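Local structure of flagellar hook-associated protein (Burkholderia pseudomallei, 4UT1) at residues Y158-R162 with L300-Q304; S253-P257 with Y345-N349; A305-A309 with P366-D370; A372-G377 with T415-S421. The protein probably serves as a structural component of the bacterial flagellum, forming part of the junction between the hook and the filament. All coordinates share one frame; numbering follows the deposited sequence.

Contact 1: residues Y158-R162 with L300-Q304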
loop_
_atom_site.group_PDB
_atom_site.type_symbol
_atom_site.label_atom_id
_atom_site.label_comp_id
_atom_site.label_asym_id
_atom_site.label_seq_id
_atom_site.Cartn_x
_atom_site.Cartn_y
_atom_site.Cartn_z
ATOM N N TYR A 158 6.912 -8.928 8.417
ATOM C CA TYR A 158 7.552 -7.699 7.997
ATOM C C TYR A 158 8.056 -6.892 9.186
ATOM O O TYR A 158 9.177 -6.388 9.154
ATOM C CB TYR A 158 6.601 -6.871 7.115
ATOM C CG TYR A 158 6.698 -7.339 5.685
ATOM C CD1 TYR A 158 7.802 -7.003 4.910
ATOM C CD2 TYR A 158 5.723 -8.169 5.124
ATOM C CE1 TYR A 158 7.932 -7.440 3.620
ATOM C CE2 TYR A 158 5.843 -8.612 3.831
ATOM C CZ TYR A 158 6.942 -8.254 3.079
ATOM O OH TYR A 158 7.068 -8.706 1.788
ATOM N N SER A 159 7.270 -6.793 10.253
ATOM C CA SER A 159 7.707 -6.006 11.393
ATOM C C SER A 159 8.850 -6.725 12.112
ATOM O O SER A 159 9.710 -6.097 12.719
ATOM C CB SER A 159 6.540 -5.743 12.350
ATOM O OG SER A 159 6.037 -6.954 12.859
ATOM N N GLN A 160 8.856 -8.054 12.033
ATOM C CA GLN A 160 9.915 -8.815 12.673
ATOM C C GLN A 160 11.251 -8.589 11.961
ATOM O O GLN A 160 12.282 -8.356 12.605
ATOM C CB GLN A 160 9.541 -10.302 12.722
ATOM C CG GLN A 160 8.460 -10.600 13.770
ATOM C CD GLN A 160 7.852 -12.007 13.633
ATOM O OE1 GLN A 160 8.286 -12.802 12.804
ATOM N NE2 GLN A 160 6.833 -12.296 14.440
ATOM N N LEU A 161 11.221 -8.650 10.639
ATOM C CA LEU A 161 12.372 -8.299 9.824
ATOM C C LEU A 161 12.810 -6.855 10.076
ATOM O O LEU A 161 14.013 -6.566 10.171
ATOM C CB LEU A 161 12.057 -8.501 8.341
ATOM C CG LEU A 161 12.077 -9.957 7.870
ATOM C CD1 LEU A 161 11.697 -10.037 6.406
ATOM C CD2 LEU A 161 13.453 -10.557 8.107
ATOM N N ARG A 162 11.837 -5.957 10.197
ATOM C CA ARG A 162 12.146 -4.545 10.431
ATOM C C ARG A 162 12.842 -4.377 11.778
ATOM O O ARG A 162 13.803 -3.593 11.908
ATOM C CB ARG A 162 10.889 -3.676 10.357
ATOM C CG ARG A 162 11.200 -2.174 10.429
ATOM C CD ARG A 162 9.999 -1.317 10.045
ATOM N NE ARG A 162 9.607 -1.533 8.658
ATOM C CZ ARG A 162 8.527 -2.212 8.280
ATOM N NH1 ARG A 162 7.705 -2.738 9.185
ATOM N NH2 ARG A 162 8.265 -2.354 6.989
ATOM N N LEU A 300 12.420 -3.909 1.809
ATOM C CA LEU A 300 11.501 -4.230 2.906
ATOM C C LEU A 300 10.282 -3.302 2.999
ATOM O O LEU A 300 9.133 -3.758 2.949
ATOM C CB LEU A 300 12.252 -4.200 4.238
ATOM C CG LEU A 300 11.466 -4.702 5.450
ATOM C CD1 LEU A 300 11.300 -6.209 5.366
ATOM C CD2 LEU A 300 12.158 -4.308 6.754
ATOM N N ASP A 301 10.531 -2.004 3.138
ATOM C CA ASP A 301 9.448 -1.060 3.328
ATOM C C ASP A 301 8.583 -0.962 2.065
ATOM O O ASP A 301 7.368 -0.898 2.171
ATOM C CB ASP A 301 9.992 0.319 3.754
ATOM C CG ASP A 301 10.550 0.307 5.181
ATOM O OD1 ASP A 301 10.363 -0.709 5.886
ATOM O OD2 ASP A 301 11.186 1.306 5.606
ATOM N N PRO A 302 9.198 -0.971 0.863
ATOM C CA PRO A 302 8.308 -0.988 -0.303
ATOM C C PRO A 302 7.463 -2.245 -0.359
ATOM O O PRO A 302 6.280 -2.171 -0.712
ATOM C CB PRO A 302 9.279 -0.927 -1.491
ATOM C CG PRO A 302 10.460 -0.179 -0.934
ATOM C CD PRO A 302 10.591 -0.701 0.477
ATOM N N ALA A 303 8.049 -3.381 -0.002
ATOM C CA ALA A 303 7.321 -4.636 -0.099
ATOM C C ALA A 303 6.120 -4.610 0.828
ATOM O O ALA A 303 5.044 -5.048 0.446
ATOM C CB ALA A 303 8.214 -5.827 0.227
ATOM N N GLN A 304 6.288 -4.105 2.046
ATOM C CA GLN A 304 5.143 -4.101 2.945
ATOM C C GLN A 304 4.080 -3.101 2.488
ATOM O O GLN A 304 2.887 -3.350 2.641
ATOM C CB GLN A 304 5.545 -3.805 4.386
ATOM C CG GLN A 304 4.365 -4.069 5.323
ATOM C CD GLN A 304 4.720 -3.978 6.770
ATOM O OE1 GLN A 304 5.875 -3.702 7.136
ATOM N NE2 GLN A 304 3.728 -4.201 7.624
#
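R162 and Q304 meet between two long helices of the FlgK helical domain, 134-193 and 287-322, which run antiparallel here with local axes 10.6 Å apart at 167°. The polar contacts of R162 are all made at the guanidinium edge. Its NH1 and NH2 both point end-on at Q304 OE1, at 2.9 and 2.7 Å, with guanidinium and amide planes only 19° apart. Its other edge turns to D301: NE and NH2 both donate to OD1, at 3.0 and 2.9 Å, from one face of the carboxylate. NH2 therefore serves both acceptors, which fixes the rotation of the guanidinium. The chain reaches this place extended as far as CD and then bends at chi3 (-63°). E259, salt-bridged to R162 NE, lies close to D301, so the arginine probably offsets repulsion between these two acids.

Beside this polar patch Y158 slides past Q304 in the opposite direction, taking Q304 CB over one face of its ring as a CH-pi contact 4.2 Å from the centroid. L300 CD1 comes at the ring edge, 3.6 Å from Y158 CD1, and A303 CB meets the phenol end obliquely. The Y158 hydroxyl itself is hydrogen-bonded to that of Y600 on helix 593-630. L300 spreads its two methyls between the neighbours: CD1 leans on L161 CB, while CD2 lies 3.7 Å from R162 CA.

Contact 2: residues S253-P257 with Y345-N349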
loop_
_atom_site.group_PDB
_atom_site.type_symbol
_atom_site.label_atom_id
_atom_site.label_comp_id
_atom_site.label_asym_id
_atom_site.label_seq_id
_atom_site.Cartn_x
_atom_site.Cartn_y
_atom_site.Cartn_z
ATOM N N SER A 253 14.447 6.920 14.426
ATOM C CA SER A 253 14.568 7.895 13.344
ATOM C C SER A 253 13.507 8.982 13.502
ATOM O O SER A 253 12.397 8.723 13.963
ATOM C CB SER A 253 14.458 7.221 11.976
ATOM O OG SER A 253 13.111 7.123 11.576
ATOM N N PRO A 254 13.859 10.219 13.137
ATOM C CA PRO A 254 12.950 11.354 13.327
ATOM C C PRO A 254 11.719 11.270 12.415
ATOM O O PRO A 254 10.726 11.941 12.681
ATOM C CB PRO A 254 13.817 12.576 12.981
ATOM C CG PRO A 254 14.931 12.052 12.128
ATOM C CD PRO A 254 15.137 10.593 12.514
ATOM N N SER A 255 11.775 10.441 11.377
ATOM C CA SER A 255 10.643 10.338 10.449
ATOM C C SER A 255 9.819 9.061 10.633
ATOM O O SER A 255 8.703 8.940 10.113
ATOM C CB SER A 255 11.139 10.442 9.003
ATOM O OG SER A 255 11.947 9.342 8.639
ATOM N N ASP A 256 10.354 8.111 11.384
ATOM C CA ASP A 256 9.667 6.836 11.581
ATOM C C ASP A 256 10.227 6.156 12.823
ATOM O O ASP A 256 11.300 5.564 12.774
ATOM C CB ASP A 256 9.838 5.944 10.351
ATOM C CG ASP A 256 9.144 4.580 10.494
ATOM O OD1 ASP A 256 8.570 4.264 11.567
ATOM O OD2 ASP A 256 9.177 3.819 9.506
ATOM N N PRO A 257 9.487 6.235 13.940
ATOM C CA PRO A 257 9.988 5.768 15.235
ATOM C C PRO A 257 10.084 4.255 15.315
ATOM O O PRO A 257 10.685 3.745 16.255
ATOM C CB PRO A 257 8.942 6.297 16.224
ATOM C CG PRO A 257 7.708 6.381 15.437
ATOM C CD PRO A 257 8.118 6.766 14.041
ATOM N N TYR A 345 3.259 10.211 10.986
ATOM C CA TYR A 345 4.178 10.715 12.009
ATOM C C TYR A 345 4.590 12.144 11.708
ATOM O O TYR A 345 5.060 12.423 10.610
ATOM C CB TYR A 345 5.450 9.866 12.094
ATOM C CG TYR A 345 5.226 8.413 12.399
ATOM C CD1 TYR A 345 4.824 8.013 13.659
ATOM C CD2 TYR A 345 5.418 7.442 11.425
ATOM C CE1 TYR A 345 4.615 6.685 13.946
ATOM C CE2 TYR A 345 5.217 6.116 11.701
ATOM C CZ TYR A 345 4.816 5.742 12.967
ATOM O OH TYR A 345 4.612 4.424 13.263
ATOM N N ALA A 346 4.452 13.037 12.684
ATOM C CA ALA A 346 5.073 14.352 12.565
ATOM C C ALA A 346 6.583 14.171 12.751
ATOM O O ALA A 346 7.021 13.522 13.700
ATOM C CB ALA A 346 4.500 15.319 13.580
ATOM N N ASN A 347 7.368 14.667 11.804
ATOM C CA ASN A 347 8.814 14.513 11.869
ATOM C C ASN A 347 9.324 15.165 13.148
ATOM O O ASN A 347 8.810 16.199 13.565
ATOM C CB ASN A 347 9.480 15.118 10.626
ATOM C CG ASN A 347 10.975 14.837 10.558
ATOM O OD1 ASN A 347 11.753 15.363 11.349
ATOM N ND2 ASN A 347 11.383 14.027 9.586
ATOM N N GLN A 348 10.312 14.544 13.784
ATOM C CA GLN A 348 10.788 15.036 15.071
ATOM C C GLN A 348 11.471 16.402 14.939
ATOM O O GLN A 348 11.645 17.110 15.926
ATOM C CB GLN A 348 11.747 14.031 15.709
ATOM C CG GLN A 348 11.059 12.784 16.262
ATOM C CD GLN A 348 10.108 13.096 17.413
ATOM O OE1 GLN A 348 9.111 13.805 17.241
ATOM N NE2 GLN A 348 10.419 12.569 18.597
ATOM N N ASN A 349 11.865 16.758 13.722
ATOM C CA ASN A 349 12.497 18.051 13.475
ATOM C C ASN A 349 11.484 19.195 13.371
ATOM O O ASN A 349 11.876 20.356 13.332
ATOM C CB ASN A 349 13.345 18.005 12.195
ATOM C CG ASN A 349 14.591 17.136 12.337
ATOM O OD1 ASN A 349 15.597 17.545 12.928
ATOM N ND2 ASN A 349 14.538 15.944 11.762
HETATM O O HOH W 1 5.491 2.909 11.207
#
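One face of the Y345 ring is covered by P257, whose CD sits over the ring centre, 3.4 Å from the centroid, in a CH-pi contact; CG of the same proline hangs over the CE1 side. In the plane of the ring, at its hydroxyl edge, a water lies 2.7 Å from Y345 OH and makes a weak, long bond to D256 OD1. The D256 carboxylate is turned nearly parallel to the ring, the two planes 19° apart, yet it approaches obliquely, with OD1 3.8 Å from Y345 CE2. Stronger partners hold that carboxylate: S258 OG bonds to OD1 and R428 forms a salt bridge with OD2.

The contact brings the loop between strands 244-252 and 260-265 against 343-346, the edge strand of the antiparallel D2-like sheet, and the turn that follows it. Two groups of that turn reach P254 O: Q348 N donates to it at 2.9 Å, and N347 CA adds a CA-H...O contact at 3.3 Å. N347 opens an Asx turn, its OD1 accepting from N349 N at 2.8 Å and from N349 ND2 at 2.9 Å, both in the carbonyl plane and on lone pairs. This double grip holds the N347 amide in place, with ND2 packed on S255 CB. It also sets the N349 amide alongside the P254 ring, pointing the same way, so that P254 CB touches N349 ND2 and also lies 3.7 Å from Q348 CB.

Contact 3: residues A305-A309 with P366-D370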
loop_
_atom_site.group_PDB
_atom_site.type_symbol
_atom_site.label_atom_id
_atom_site.label_comp_id
_atom_site.label_asym_id
_atom_site.label_seq_id
_atom_site.Cartn_x
_atom_site.Cartn_y
_atom_site.Cartn_z
ATOM N N ALA A 305 4.504 -1.975 1.919
ATOM C CA ALA A 305 3.554 -0.988 1.416
ATOM C C ALA A 305 2.739 -1.577 0.268
ATOM O O ALA A 305 1.537 -1.309 0.126
ATOM C CB ALA A 305 4.275 0.285 0.957
ATOM N N GLN A 306 3.408 -2.348 -0.580
ATOM C CA GLN A 306 2.729 -2.994 -1.706
ATOM C C GLN A 306 1.755 -4.074 -1.260
ATOM O O GLN A 306 0.632 -4.159 -1.771
ATOM C CB GLN A 306 3.767 -3.581 -2.668
ATOM C CG GLN A 306 4.621 -2.504 -3.346
ATOM C CD GLN A 306 5.915 -3.053 -3.921
ATOM O OE1 GLN A 306 6.041 -4.256 -4.180
ATOM N NE2 GLN A 306 6.891 -2.178 -4.109
ATOM N N LEU A 307 2.173 -4.919 -0.328
ATOM C CA LEU A 307 1.305 -5.987 0.126
ATOM C C LEU A 307 0.167 -5.389 0.945
ATOM O O LEU A 307 -0.956 -5.842 0.864
ATOM C CB LEU A 307 2.073 -7.024 0.942
ATOM C CG LEU A 307 1.230 -8.202 1.437
ATOM C CD1 LEU A 307 0.602 -8.973 0.272
ATOM C CD2 LEU A 307 2.064 -9.125 2.305
ATOM N N GLY A 308 0.465 -4.354 1.720
ATOM C CA GLY A 308 -0.574 -3.640 2.445
ATOM C C GLY A 308 -1.607 -3.039 1.512
ATOM O O GLY A 308 -2.816 -3.016 1.807
ATOM N N ALA A 309 -1.134 -2.561 0.367
ATOM C CA ALA A 309 -2.028 -1.962 -0.622
ATOM C C ALA A 309 -3.015 -2.992 -1.161
ATOM O O ALA A 309 -4.180 -2.667 -1.392
ATOM C CB ALA A 309 -1.222 -1.337 -1.772
ATOM N N PRO A 366 -5.755 2.170 -3.738
ATOM C CA PRO A 366 -4.863 2.816 -2.773
ATOM C C PRO A 366 -3.490 3.088 -3.364
ATOM O O PRO A 366 -3.141 2.566 -4.424
ATOM C CB PRO A 366 -4.774 1.780 -1.642
ATOM C CG PRO A 366 -4.945 0.490 -2.340
ATOM C CD PRO A 366 -5.907 0.728 -3.476
ATOM N N THR A 367 -2.716 3.911 -2.670
ATOM C CA THR A 367 -1.317 4.104 -2.994
ATOM C C THR A 367 -0.548 2.843 -2.641
ATOM O O THR A 367 -1.066 1.994 -1.912
ATOM C CB THR A 367 -0.729 5.294 -2.227
ATOM O OG1 THR A 367 -1.029 5.137 -0.835
ATOM C CG2 THR A 367 -1.361 6.595 -2.730
ATOM N N THR A 368 0.680 2.730 -3.149
ATOM C CA THR A 368 1.484 1.526 -2.944
ATOM C C THR A 368 2.870 1.797 -2.366
ATOM O O THR A 368 3.666 0.857 -2.226
ATOM C CB THR A 368 1.687 0.754 -4.252
ATOM O OG1 THR A 368 2.302 1.611 -5.220
ATOM C CG2 THR A 368 0.344 0.252 -4.799
ATOM N N SER A 369 3.168 3.061 -2.063
ATOM C CA SER A 369 4.476 3.431 -1.485
ATOM C C SER A 369 4.371 4.133 -0.125
ATOM O O SER A 369 3.315 4.128 0.514
ATOM C CB SER A 369 5.258 4.334 -2.460
ATOM O OG SER A 369 6.624 4.449 -2.039
ATOM N N ASP A 370 5.490 4.710 0.328
ATOM C CA ASP A 370 5.545 5.498 1.564
ATOM C C ASP A 370 5.878 6.932 1.184
ATOM O O ASP A 370 6.635 7.159 0.238
ATOM C CB ASP A 370 6.625 5.026 2.553
ATOM C CG ASP A 370 6.441 3.595 3.047
ATOM O OD1 ASP A 370 5.299 3.096 3.123
ATOM O OD2 ASP A 370 7.483 2.980 3.393
HETATM O O HOH W 2 6.265 0.507 -3.015
#
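The methyl of A305 presses on the backbone of the 366-370 loop, its CB 3.3 Å from T368 O. The same CB meets the D370 carboxylate, with OD1 3.7 Å away; the other oxygen of D370, OD2, is salt-bridged to R428. One helical turn further on, A309 repeats the pattern, placing its CB 3.3 Å from T367 O. T368 adds a methyl here: at chi1 57° OG1 stands between backbone N and carbonyl carbon, which leaves CG2 beside the N and 3.8 Å from A309 CB. At the start of the loop P366 leans its ring on the helix backbone, CG lying 3.4 Å from A309 O.

T368 O carries more than the A305 methyl. A water donates to it at 2.7 Å and accepts from Q306 NE2 at 3.0 Å, so the loop carbonyl and the glutamine amide are joined through solvent. Extended beyond CG, the Q306 chain leads its amide away from T368 O, and the water spans the distance back from NE2; CG itself passes beside that oxygen. T427 OG1 bonds to A305 O from outside the two segments, and M586 packs against both A309 and T368.

With only methyls at A305 and A309, one turn apart, this side of helix 287-322 lets the loop lie directly on it, its carbonyls against the CB atoms. That loop leads into strand 371-375, and the contact is a loop-on-helix interface between the long-helix domain and the D2-like β-domain.

Contact 4: residues A372-G377 with T415-S421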
loop_
_atom_site.group_PDB
_atom_site.type_symbol
_atom_site.label_atom_id
_atom_site.label_comp_id
_atom_site.label_asym_id
_atom_site.label_seq_id
_atom_site.Cartn_x
_atom_site.Cartn_y
_atom_site.Cartn_z
ATOM N N ALA A 372 6.457 11.386 2.317
ATOM C CA ALA A 372 6.585 12.468 3.274
ATOM C C ALA A 372 5.858 13.666 2.673
ATOM O O ALA A 372 6.033 13.947 1.492
ATOM C CB ALA A 372 8.048 12.791 3.561
ATOM N N LEU A 373 5.009 14.308 3.475
ATOM C CA LEU A 373 4.417 15.605 3.121
ATOM C C LEU A 373 5.190 16.724 3.814
ATOM O O LEU A 373 5.243 16.793 5.054
ATOM C CB LEU A 373 2.949 15.680 3.525
ATOM C CG LEU A 373 2.261 16.950 3.007
ATOM C CD1 LEU A 373 1.814 16.722 1.592
ATOM C CD2 LEU A 373 1.105 17.310 3.909
ATOM N N SER A 374 5.784 17.606 3.017
ATOM C CA SER A 374 6.627 18.657 3.573
ATOM C C SER A 374 6.070 20.013 3.187
ATOM O O SER A 374 5.397 20.147 2.171
ATOM C CB SER A 374 8.073 18.513 3.094
ATOM O OG SER A 374 8.140 18.518 1.678
ATOM N N TYR A 375 6.361 21.011 4.007
ATOM C CA TYR A 375 5.836 22.348 3.767
ATOM C C TYR A 375 6.998 23.316 3.788
ATOM O O TYR A 375 7.777 23.285 4.716
ATOM C CB TYR A 375 4.793 22.709 4.828
ATOM C CG TYR A 375 4.161 24.062 4.616
ATOM C CD1 TYR A 375 3.250 24.266 3.595
ATOM C CD2 TYR A 375 4.486 25.139 5.434
ATOM C CE1 TYR A 375 2.670 25.510 3.389
ATOM C CE2 TYR A 375 3.905 26.395 5.237
ATOM C CZ TYR A 375 3.001 26.568 4.212
ATOM O OH TYR A 375 2.420 27.801 4.004
ATOM N N ASP A 376 7.122 24.169 2.772
ATOM C CA ASP A 376 8.273 25.065 2.699
ATOM C C ASP A 376 7.891 26.536 2.946
ATOM O O ASP A 376 8.679 27.435 2.674
ATOM C CB ASP A 376 8.984 24.904 1.342
ATOM C CG ASP A 376 8.179 25.464 0.170
ATOM O OD1 ASP A 376 7.044 25.943 0.364
ATOM O OD2 ASP A 376 8.689 25.405 -0.968
ATOM N N GLY A 377 6.681 26.758 3.457
ATOM C CA GLY A 377 6.227 28.083 3.837
ATOM C C GLY A 377 5.324 28.687 2.787
ATOM O O GLY A 377 4.722 29.745 3.004
ATOM N N THR A 415 -1.791 25.298 9.259
ATOM C CA THR A 415 -0.623 25.400 8.393
ATOM C C THR A 415 0.644 25.165 9.222
ATOM O O THR A 415 0.827 25.787 10.270
ATOM C CB THR A 415 -0.564 26.777 7.700
ATOM O OG1 THR A 415 -1.816 27.030 7.048
ATOM C CG2 THR A 415 0.559 26.828 6.671
ATOM N N PRO A 416 1.514 24.247 8.761
ATOM C CA PRO A 416 2.738 23.927 9.507
ATOM C C PRO A 416 3.762 25.046 9.378
ATOM O O PRO A 416 3.496 26.014 8.676
ATOM C CB PRO A 416 3.241 22.639 8.831
ATOM C CG PRO A 416 2.105 22.146 7.999
ATOM C CD PRO A 416 1.356 23.381 7.584
ATOM N N ASN A 417 4.901 24.943 10.057
ATOM C CA ASN A 417 5.982 25.887 9.787
ATOM C C ASN A 417 6.780 25.435 8.575
ATOM O O ASN A 417 6.799 24.245 8.261
ATOM C CB ASN A 417 6.912 26.019 10.999
ATOM C CG ASN A 417 6.305 26.857 12.099
ATOM O OD1 ASN A 417 5.310 27.552 11.881
ATOM N ND2 ASN A 417 6.911 26.813 13.286
ATOM N N ALA A 418 7.431 26.370 7.894
ATOM C CA ALA A 418 8.396 26.007 6.856
ATOM C C ALA A 418 9.422 25.054 7.448
ATOM O O ALA A 418 9.931 25.294 8.541
ATOM C CB ALA A 418 9.091 27.234 6.297
ATOM N N GLY A 419 9.724 23.980 6.729
ATOM C CA GLY A 419 10.659 22.983 7.226
ATOM C C GLY A 419 9.966 21.804 7.883
ATOM O O GLY A 419 10.601 20.786 8.162
ATOM N N ASP A 420 8.667 21.929 8.140
ATOM C CA ASP A 420 7.940 20.843 8.785
ATOM C C ASP A 420 7.674 19.701 7.797
ATOM O O ASP A 420 7.473 19.919 6.597
ATOM C CB ASP A 420 6.620 21.339 9.379
ATOM C CG ASP A 420 6.804 22.094 10.684
ATOM O OD1 ASP A 420 7.950 22.201 11.176
ATOM O OD2 ASP A 420 5.783 22.565 11.228
ATOM N N SER A 421 7.665 18.477 8.307
ATOM C CA SER A 421 7.443 17.306 7.469
ATOM C C SER A 421 6.597 16.280 8.220
ATOM O O SER A 421 6.658 16.215 9.448
ATOM C CB SER A 421 8.782 16.675 7.058
ATOM O OG SER A 421 8.594 15.567 6.200
#
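Y375 holds the 415-421 loop with both ends of its peptide backbone: its N donates to D420 O at 3.0 Å, and its O accepts from G419 N at 2.9 Å. These bonds continue the antiparallel pairing of strands 371-375 and 421-425 in the D2-like sheet, where S374 and S421 form a non-hydrogen-bonded pair. CA-H...O contacts fill in between, one of them from S421 CA to L373 O at 3.3 Å.

The Y375 ring is sandwiched. P416 CD lies above one face, offset toward the rim and 4.1 Å from Y375 CG, with the two side chains crossing at about a right angle; G377 N sits over the opposite face, 3.3 Å above the plane. N417 C comes at the ring edge, and T415 CG2 reaches the phenol end obliquely, 3.4 Å from Y375 OH. With CG anti to the backbone N (chi1 -178°), the ring lies against the P416-N417 backbone, CE2 and CD2 beside P416 O. Beyond it Y380 on the next strand meets this ring with the planes at about 45°.

A type II turn from N417 to D420 shapes the loop, with G419 at its third position and A418 CB resting against the D376 carbonyl carbon. T351 steadies the turn from outside, its N bonded to D420 OD1 and its OG1 to N417 ND2. Inside the turn, N417 N donates to D420 OD2 at 2.8 Å, reaching that oxygen from above the carboxylate plane.

Contacts 1 and 3 occupy successive turns of helix 287-322, with centres 12 Å apart, and touch where D301 CB lies 3.7 Å from D370 OD2. Contacts 2 and 4 share the D2-like sheet, centres 13 Å apart, and are joined by a probable hydrogen bond from N347 N to S421 O, 2.9 Å. The 366-370 loop of contact 3 runs almost directly into the strand of contact 4, although their centres are 23 Å apart. R428 ties the first three together: it forms salt bridges with D256 and D370 and a weak, long ion pair with D301. Contact 4, about 27 Å from contact 1 between centres, lies farthest of the four from the centre of the chain, about 24 Å.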